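Local coordinates for protein Pex (Synechococcus elongatus PCC 7942, PDB 2E1N) that modifies the cyanobacterial circadian clock as a period extender, and probably binds DNA through a PadR-like helix-turn-helix fold, at residues H28-K32 with E33-C37. Sequence-based numbering, arbitrary orientation.
Sequences HYLSK and ELAVC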
loop_
_atom_site.group_PDB
_atom_site.type_symbol
_atom_site.label_atom_id
_atom_site.label_comp_id
_atom_site.label_asym_id
_atom_site.label_seq_id
_atom_site.Cartn_x
_atom_site.Cartn_y
_atom_site.Cartn_z
ATOM N N HIS B 28 -0.008 6.414 -0.942
ATOM C CA HIS B 28 0.683 5.517 -1.813
ATOM C C HIS B 28 0.746 6.097 -3.210
ATOM O O HIS B 28 -0.286 6.480 -3.767
ATOM C CB HIS B 28 -0.039 4.176 -1.867
ATOM C CG HIS B 28 0.168 3.336 -0.637
ATOM N ND1 HIS B 28 -0.834 2.581 -0.072
ATOM C CD2 HIS B 28 1.267 3.139 0.133
ATOM C CE1 HIS B 28 -0.362 1.949 0.994
ATOM N NE2 HIS B 28 0.913 2.268 1.139
ATOM N N TYR B 29 1.959 6.209 -3.743
ATOM C CA TYR B 29 2.135 6.485 -5.163
ATOM C C TYR B 29 1.622 5.324 -6.008
ATOM O O TYR B 29 1.894 4.140 -5.721
ATOM C CB TYR B 29 3.600 6.752 -5.501
ATOM C CG TYR B 29 4.038 8.171 -5.177
ATOM C CD1 TYR B 29 4.676 8.465 -4.019
ATOM C CD2 TYR B 29 3.732 9.227 -6.020
ATOM C CE1 TYR B 29 5.042 9.776 -3.717
ATOM C CE2 TYR B 29 4.104 10.532 -5.733
ATOM C CZ TYR B 29 4.774 10.806 -4.603
ATOM O OH TYR B 29 5.092 12.116 -4.317
ATOM N N LEU B 30 0.899 5.637 -7.062
ATOM C CA LEU B 30 0.434 4.584 -7.976
ATOM C C LEU B 30 1.580 3.884 -8.694
ATOM O O LEU B 30 2.532 4.532 -9.158
ATOM C CB LEU B 30 -0.526 5.145 -9.006
ATOM C CG LEU B 30 -1.777 5.842 -8.523
ATOM C CD1 LEU B 30 -2.675 6.214 -9.716
ATOM C CD2 LEU B 30 -2.537 5.051 -7.513
ATOM N N SER B 31 1.493 2.552 -8.791
ATOM C CA SER B 31 2.363 1.828 -9.683
ATOM C C SER B 31 1.989 2.143 -11.121
ATOM O O SER B 31 0.897 2.671 -11.401
ATOM C CB SER B 31 2.166 0.337 -9.460
ATOM O OG SER B 31 0.805 -0.008 -9.822
ATOM N N LYS B 32 2.858 1.789 -12.063
ATOM C CA LYS B 32 2.562 2.085 -13.472
ATOM C C LYS B 32 1.263 1.346 -13.905
ATOM O O LYS B 32 0.439 1.871 -14.664
ATOM C CB LYS B 32 3.770 1.729 -14.328
ATOM C CG LYS B 32 4.193 0.249 -14.239
ATOM C CD LYS B 32 5.503 0.021 -15.044
ATOM C CE LYS B 32 5.854 -1.428 -15.200
ATOM N NZ LYS B 32 6.297 -2.045 -13.925
ATOM N N GLU B 33 1.038 0.159 -13.359
ATOM C CA GLU B 33 -0.148 -0.600 -13.685
ATOM C C GLU B 33 -1.422 0.061 -13.209
ATOM O O GLU B 33 -2.391 0.190 -13.973
ATOM C CB GLU B 33 -0.057 -2.010 -13.115
ATOM C CG GLU B 33 1.113 -2.796 -13.618
ATOM C CD GLU B 33 2.434 -2.510 -12.919
ATOM O OE1 GLU B 33 2.543 -1.739 -11.926
ATOM O OE2 GLU B 33 3.418 -3.085 -13.411
ATOM N N LEU B 34 -1.421 0.535 -11.963
ATOM C CA LEU B 34 -2.570 1.252 -11.452
ATOM C C LEU B 34 -2.742 2.584 -12.135
ATOM O O LEU B 34 -3.884 3.014 -12.359
ATOM C CB LEU B 34 -2.436 1.538 -9.951
ATOM C CG LEU B 34 -2.573 0.315 -9.080
ATOM C CD1 LEU B 34 -1.873 0.507 -7.725
ATOM C CD2 LEU B 34 -4.077 0.050 -8.945
ATOM N N ALA B 35 -1.640 3.234 -12.488
ATOM C CA ALA B 35 -1.743 4.537 -13.188
ATOM C C ALA B 35 -2.403 4.406 -14.566
ATOM O O ALA B 35 -3.192 5.272 -14.943
ATOM C CB ALA B 35 -0.382 5.178 -13.328
ATOM N N VAL B 36 -2.080 3.358 -15.326
ATOM C CA VAL B 36 -2.757 3.119 -16.595
ATOM C C VAL B 36 -4.273 3.001 -16.401
ATOM O O VAL B 36 -5.056 3.602 -17.138
ATOM C CB VAL B 36 -2.168 1.890 -17.333
ATOM C CG1 VAL B 36 -3.162 1.479 -18.512
ATOM C CG2 VAL B 36 -0.822 2.179 -17.827
ATOM N N CYS B 37 -4.706 2.239 -15.391
ATOM C CA CYS B 37 -6.155 2.050 -15.152
ATOM C C CYS B 37 -6.840 3.316 -14.641
ATOM O O CYS B 37 -7.963 3.636 -15.061
ATOM C CB CYS B 37 -6.347 0.897 -14.198
ATOM S SG CYS B 37 -5.646 -0.620 -14.920
#
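Ser31 is the N-cap of helix 32-43 in this PadR-like fold, and its side chain closes the first turn by accepting a bond from the backbone of Leu34. The first torsion of Ser31 tucks OG back over its own backbone, and the N-H of Leu34 points at it almost straight (Leu34 N to Ser31 OG 3.1 Å, 169° at the hydrogen). The same hydroxyl gives a weak bond to OE1 of Glu33, 3.2 Å from Ser31 OG. Glu33 reaches back because its chain bends at chi2 (81°), which also brings its other oxygen beside Lys32. The lysine and glutamate chains extend side by side in one direction, and Lys32 NZ meets Glu33 OE2 at 3.1 Å on the syn side, 30° out of the carboxylate plane, as a salt bridge. Backbone bonds follow, Ala35 N to Ser31 O (2.8 Å) and Val36 N to Lys32 O (3.0 Å). Leu30 lays CB against Leu34 CB (4.2 Å) and CD1 over Ala35 CA (4.0 Å), and also meets Trp118 of helix 110-123. Phe21 and Phe22 of the second subunit pack on Ser31 and Leu34, placing the cap at the dimer interface. Replacing Glu33 with an alanine removes both oxygens and is likely to leave the Lys32 ammonium without this counter-charge and the Ser31 hydroxyl without its acceptor in this turn. The carboxylate thus links cap and lysine; Asp17 of the second subunit brings a like charge close to Glu33 OE2, which the ammonium and the helix N-terminus probably help offset.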